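PDB 4MFI: Sn-glycerol-3-phosphate ABC transporter substrate-binding protein UspB from Mycobacterium tuberculosis, which probably delivers glycerophosphocholine to an ABC transporter, as the substrate-binding subunit of the UgpB family of solute-binding proteins. Local coordinates for residues V330-Q342 against V348-Y361. Numbering follows the deposited sequence.
Sequences VTNPTNTAYFSQQ and VRKSAVDDASERHY
Arg349 lies against the start of helix 333-342, with Pro333 CD 3.5 Å above the centre of one guanidinium face. Bends at chi2 and chi3 fold the chain back over the proline. NH1 makes a weak bond to Thr331 O, while NE forms a salt bridge with Asp130, which also bonds Ser351 OG. Next along, Val348 N donates to Thr336 OG1 (2.9 Å, 162°); the hydroxyl reaches this N-H because it stands anti to its own backbone N (chi1 -168°). Thr336 CG2 then packs on Arg349 CG and Ala352 CB, and Ala337 CB meets Ala352 CB at 4.3 Å. At this close-packed end the Val348 side chain rests on strand 144-160 of the large mixed sheet. The contact thus belongs to the alpha/beta body of a periplasmic-binding-protein fold: two successive helices, 34° apart in direction, joined through a loop and a 3-10 turn that returns along the first helix. Asn332 N-caps the first helix through Asn335 N and Asp355 the second through Glu358 N.

Toward the second helix the packing gives way to polar groups and water. The Gln341 amide spends both N-H groups in its own plane, in nearly straight bonds from NE2 to Ser357 OG (3.1 Å) and to the anti side of Glu358 OE1 (3.1 Å). Its CG sits over the Tyr361 ring in a CH-pi contact, 4.1 Å from the centroid. Glu358 and Tyr361 lean on helix 366-374; one water links Ser340 OG to Glu358 OE2, another Ser340 O to Tyr361 OH. The solvent side is the Thr334/Ser357 edge, where one water joins Thr334 O to Ser357 OG and another Gln341 OE1 to the same hydroxyl.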
loop_
_atom_site.group_PDB
_atom_site.type_symbol
_atom_site.label_atom_id
_atom_site.label_comp_id
_atom_site.label_asym_id
_atom_site.label_seq_id
_atom_site.Cartn_x
_atom_site.Cartn_y
_atom_site.Cartn_z
ATOM N N VAL A 330 1.749 -7.417 -18.637
ATOM C CA VAL A 330 1.705 -6.004 -18.266
ATOM C C VAL A 330 2.504 -5.710 -16.999
ATOM O O VAL A 330 2.797 -4.547 -16.707
ATOM C CB VAL A 330 0.267 -5.443 -18.171
ATOM C CG1 VAL A 330 -0.462 -5.628 -19.497
ATOM C CG2 VAL A 330 -0.511 -6.085 -17.013
ATOM N N THR A 331 2.868 -6.761 -16.264
ATOM C CA THR A 331 3.727 -6.616 -15.087
ATOM C C THR A 331 5.124 -7.195 -15.319
ATOM O O THR A 331 5.846 -7.514 -14.361
ATOM C CB THR A 331 3.100 -7.240 -13.815
ATOM O OG1 THR A 331 2.903 -8.646 -14.012
ATOM C CG2 THR A 331 1.775 -6.559 -13.470
ATOM N N ASN A 332 5.518 -7.323 -16.585
ATOM C CA ASN A 332 6.881 -7.752 -16.888
ATOM C C ASN A 332 7.866 -6.604 -16.586
ATOM O O ASN A 332 7.430 -5.492 -16.267
ATOM C CB ASN A 332 6.986 -8.383 -18.301
ATOM C CG ASN A 332 7.065 -7.364 -19.442
ATOM O OD1 ASN A 332 7.281 -6.173 -19.238
ATOM N ND2 ASN A 332 6.923 -7.863 -20.671
ATOM N N PRO A 333 9.184 -6.867 -16.621
ATOM C CA PRO A 333 10.089 -5.807 -16.152
ATOM C C PRO A 333 10.003 -4.493 -16.935
ATOM O O PRO A 333 9.947 -3.421 -16.324
ATOM C CB PRO A 333 11.470 -6.445 -16.298
ATOM C CG PRO A 333 11.210 -7.899 -16.113
ATOM C CD PRO A 333 9.885 -8.153 -16.772
ATOM N N THR A 334 9.978 -4.581 -18.259
ATOM C CA THR A 334 9.829 -3.411 -19.121
ATOM C C THR A 334 8.533 -2.662 -18.824
ATOM O O THR A 334 8.504 -1.430 -18.712
ATOM C CB THR A 334 9.798 -3.850 -20.604
ATOM O OG1 THR A 334 11.068 -4.409 -20.961
ATOM C CG2 THR A 334 9.501 -2.682 -21.514
ATOM N N ASN A 335 7.453 -3.415 -18.690
ATOM C CA ASN A 335 6.138 -2.803 -18.605
ATOM C C ASN A 335 5.819 -2.229 -17.236
ATOM O O ASN A 335 5.162 -1.192 -17.136
ATOM C CB ASN A 335 5.071 -3.785 -19.079
ATOM C CG ASN A 335 5.158 -4.036 -20.561
ATOM O OD1 ASN A 335 5.618 -3.175 -21.314
ATOM N ND2 ASN A 335 4.729 -5.215 -20.995
ATOM N N THR A 336 6.280 -2.882 -16.173
ATOM C CA THR A 336 6.089 -2.299 -14.850
ATOM C C THR A 336 6.952 -1.041 -14.686
ATOM O O THR A 336 6.539 -0.082 -14.038
ATOM C CB THR A 336 6.327 -3.316 -13.700
ATOM O OG1 THR A 336 5.848 -2.756 -12.470
ATOM C CG2 THR A 336 7.805 -3.669 -13.552
ATOM N N ALA A 337 8.133 -1.034 -15.297
ATOM C CA ALA A 337 8.966 0.165 -15.301
ATOM C C ALA A 337 8.232 1.312 -15.986
ATOM O O ALA A 337 8.169 2.424 -15.456
ATOM C CB ALA A 337 10.298 -0.104 -15.986
ATOM N N TYR A 338 7.667 1.033 -17.159
ATOM C CA TYR A 338 6.873 2.024 -17.880
ATOM C C TYR A 338 5.691 2.533 -17.053
ATOM O O TYR A 338 5.475 3.748 -16.940
ATOM C CB TYR A 338 6.380 1.461 -19.217
ATOM C CG TYR A 338 5.364 2.346 -19.897
ATOM C CD1 TYR A 338 5.755 3.493 -20.577
ATOM C CD2 TYR A 338 4.008 2.044 -19.842
ATOM C CE1 TYR A 338 4.821 4.309 -21.188
ATOM C CE2 TYR A 338 3.070 2.846 -20.448
ATOM C CZ TYR A 338 3.477 3.979 -21.118
ATOM O OH TYR A 338 2.536 4.779 -21.718
ATOM N N PHE A 339 4.930 1.607 -16.473
ATOM C CA PHE A 339 3.778 1.977 -15.661
ATOM C C PHE A 339 4.202 2.883 -14.504
ATOM O O PHE A 339 3.551 3.897 -14.222
ATOM C CB PHE A 339 3.076 0.722 -15.136
ATOM C CG PHE A 339 1.737 0.990 -14.507
ATOM C CD1 PHE A 339 0.629 1.280 -15.294
ATOM C CD2 PHE A 339 1.576 0.914 -13.131
ATOM C CE1 PHE A 339 -0.613 1.513 -14.719
ATOM C CE2 PHE A 339 0.336 1.149 -12.547
ATOM C CZ PHE A 339 -0.758 1.450 -13.348
ATOM N N SER A 340 5.304 2.519 -13.853
ATOM C CA SER A 340 5.862 3.307 -12.753
ATOM C C SER A 340 6.229 4.724 -13.192
ATOM O O SER A 340 5.899 5.698 -12.515
ATOM C CB SER A 340 7.096 2.604 -12.174
ATOM O OG SER A 340 7.717 3.402 -11.180
ATOM N N GLN A 341 6.915 4.839 -14.324
ATOM C CA GLN A 341 7.322 6.147 -14.835
ATOM C C GLN A 341 6.127 7.038 -15.161
ATOM O O GLN A 341 6.191 8.259 -15.010
ATOM C CB GLN A 341 8.194 5.977 -16.079
ATOM C CG GLN A 341 9.527 5.317 -15.791
ATOM C CD GLN A 341 10.130 4.649 -17.010
ATOM O OE1 GLN A 341 9.750 4.931 -18.151
ATOM N NE2 GLN A 341 11.079 3.749 -16.774
ATOM N N GLN A 342 5.034 6.420 -15.594
ATOM C CA GLN A 342 3.852 7.167 -16.003
ATOM C C GLN A 342 2.934 7.554 -14.845
ATOM O O GLN A 342 2.193 8.535 -14.949
ATOM C CB GLN A 342 3.055 6.370 -17.039
ATOM C CG GLN A 342 3.774 6.189 -18.362
ATOM C CD GLN A 342 4.118 7.514 -19.005
ATOM O OE1 GLN A 342 3.258 8.384 -19.155
ATOM N NE2 GLN A 342 5.380 7.683 -19.380
ATOM N N VAL A 348 7.194 -3.412 -9.936
ATOM C CA VAL A 348 6.900 -4.598 -9.135
ATOM C C VAL A 348 7.876 -5.748 -9.384
ATOM O O VAL A 348 7.763 -6.803 -8.754
ATOM C CB VAL A 348 5.444 -5.079 -9.340
ATOM C CG1 VAL A 348 4.465 -3.924 -9.119
ATOM C CG2 VAL A 348 5.250 -5.685 -10.733
ATOM N N ARG A 349 8.832 -5.533 -10.291
ATOM C CA ARG A 349 9.824 -6.547 -10.637
ATOM C C ARG A 349 11.202 -6.120 -10.178
ATOM O O ARG A 349 11.596 -4.965 -10.387
ATOM C CB ARG A 349 9.860 -6.773 -12.156
ATOM C CG ARG A 349 8.563 -7.326 -12.740
ATOM C CD ARG A 349 8.354 -8.786 -12.356
ATOM N NE ARG A 349 9.305 -9.624 -13.070
ATOM C CZ ARG A 349 9.004 -10.375 -14.123
ATOM N NH1 ARG A 349 7.757 -10.422 -14.586
ATOM N NH2 ARG A 349 9.953 -11.080 -14.711
ATOM N N LYS A 350 11.940 -7.051 -9.575
ATOM C CA LYS A 350 13.299 -6.772 -9.119
ATOM C C LYS A 350 14.182 -6.296 -10.267
ATOM O O LYS A 350 14.923 -5.321 -10.130
ATOM C CB LYS A 350 13.915 -8.022 -8.484
ATOM C CG LYS A 350 13.152 -8.538 -7.274
ATOM C CD LYS A 350 13.767 -9.844 -6.791
ATOM C CE LYS A 350 13.000 -10.414 -5.610
ATOM N NZ LYS A 350 13.428 -11.808 -5.318
ATOM N N SER A 351 14.087 -6.975 -11.406
ATOM C CA SER A 351 14.950 -6.679 -12.544
ATOM C C SER A 351 14.543 -5.435 -13.325
ATOM O O SER A 351 15.177 -5.110 -14.333
ATOM C CB SER A 351 14.996 -7.868 -13.504
ATOM O OG SER A 351 13.748 -8.030 -14.152
ATOM N N ALA A 352 13.496 -4.738 -12.890
ATOM C CA ALA A 352 13.138 -3.498 -13.570
ATOM C C ALA A 352 14.231 -2.438 -13.391
ATOM O O ALA A 352 14.333 -1.510 -14.195
ATOM C CB ALA A 352 11.760 -2.990 -13.136
ATOM N N VAL A 353 15.071 -2.602 -12.363
ATOM C CA VAL A 353 16.210 -1.702 -12.151
ATOM C C VAL A 353 17.219 -1.791 -13.291
ATOM O O VAL A 353 17.999 -0.865 -13.497
ATOM C CB VAL A 353 16.946 -1.957 -10.797
ATOM C CG1 VAL A 353 15.962 -1.977 -9.650
ATOM C CG2 VAL A 353 17.734 -3.259 -10.828
ATOM N N ASP A 354 17.201 -2.902 -14.028
ATOM C CA ASP A 354 18.138 -3.108 -15.132
ATOM C C ASP A 354 17.569 -2.640 -16.472
ATOM O O ASP A 354 18.254 -2.688 -17.496
ATOM C CB ASP A 354 18.551 -4.582 -15.229
ATOM C CG ASP A 354 19.265 -5.072 -13.982
ATOM O OD1 ASP A 354 20.056 -4.295 -13.405
ATOM O OD2 ASP A 354 19.029 -6.231 -13.575
ATOM N N ASP A 355 16.316 -2.196 -16.462
ATOM C CA ASP A 355 15.697 -1.620 -17.654
ATOM C C ASP A 355 16.370 -0.291 -17.986
ATOM O O ASP A 355 16.613 0.527 -17.098
ATOM C CB ASP A 355 14.191 -1.430 -17.430
ATOM C CG ASP A 355 13.502 -0.751 -18.605
ATOM O OD1 ASP A 355 13.208 -1.433 -19.611
ATOM O OD2 ASP A 355 13.241 0.466 -18.515
ATOM N N ALA A 356 16.679 -0.083 -19.262
ATOM C CA ALA A 356 17.407 1.110 -19.688
ATOM C C ALA A 356 16.667 2.407 -19.354
ATOM O O ALA A 356 17.258 3.345 -18.811
ATOM C CB ALA A 356 17.718 1.036 -21.179
ATOM N N SER A 357 15.378 2.458 -19.682
ATOM C CA SER A 357 14.572 3.641 -19.397
ATOM C C SER A 357 14.472 3.886 -17.894
ATOM O O SER A 357 14.497 5.033 -17.441
ATOM C CB SER A 357 13.173 3.507 -20.004
ATOM O OG SER A 357 12.411 2.513 -19.340
ATOM N N GLU A 358 14.367 2.808 -17.123
ATOM C CA GLU A 358 14.289 2.923 -15.672
ATOM C C GLU A 358 15.592 3.442 -15.071
ATOM O O GLU A 358 15.567 4.248 -14.143
ATOM C CB GLU A 358 13.905 1.586 -15.040
ATOM C CG GLU A 358 13.714 1.626 -13.520
ATOM C CD GLU A 358 12.528 2.466 -13.080
ATOM O OE1 GLU A 358 11.680 2.825 -13.930
ATOM O OE2 GLU A 358 12.446 2.762 -11.867
ATOM N N ARG A 359 16.728 2.987 -15.599
ATOM C CA ARG A 359 18.021 3.455 -15.107
ATOM C C ARG A 359 18.154 4.963 -15.305
ATOM O O ARG A 359 18.611 5.682 -14.413
ATOM C CB ARG A 359 19.172 2.719 -15.802
ATOM C CG ARG A 359 19.410 1.309 -15.269
ATOM C CD ARG A 359 20.583 0.628 -15.956
ATOM N NE ARG A 359 21.785 1.461 -15.961
ATOM C CZ ARG A 359 22.762 1.384 -15.060
ATOM N NH1 ARG A 359 22.690 0.506 -14.066
ATOM N NH2 ARG A 359 23.816 2.185 -15.152
ATOM N N HIS A 360 17.737 5.430 -16.478
ATOM C CA HIS A 360 17.735 6.853 -16.806
ATOM C C HIS A 360 16.798 7.636 -15.886
ATOM O O HIS A 360 17.146 8.713 -15.397
ATOM C CB HIS A 360 17.312 7.048 -18.266
ATOM C CG HIS A 360 17.344 8.473 -18.727
ATOM N ND1 HIS A 360 18.351 9.346 -18.379
ATOM C CD2 HIS A 360 16.498 9.171 -19.523
ATOM C CE1 HIS A 360 18.122 10.524 -18.934
ATOM N NE2 HIS A 360 17.004 10.444 -19.633
ATOM N N TYR A 361 15.608 7.087 -15.662
ATOM C CA TYR A 361 14.604 7.725 -14.815
ATOM C C TYR A 361 15.110 7.893 -13.383
ATOM O O TYR A 361 14.982 8.968 -12.793
ATOM C CB TYR A 361 13.310 6.905 -14.828
ATOM C CG TYR A 361 12.200 7.460 -13.960
ATOM C CD1 TYR A 361 11.442 8.552 -14.377
ATOM C CD2 TYR A 361 11.894 6.879 -12.735
ATOM C CE1 TYR A 361 10.422 9.057 -13.588
ATOM C CE2 TYR A 361 10.878 7.375 -11.944
ATOM C CZ TYR A 361 10.146 8.464 -12.371
ATOM O OH TYR A 361 9.132 8.953 -11.576
HETATM O O HOH W 1 10.340 0.637 -19.832
HETATM O O HOH W 2 10.498 3.997 -10.778
HETATM O O HOH W 3 7.753 6.931 -10.318
HETATM O O HOH W 4 9.724 3.077 -20.171
#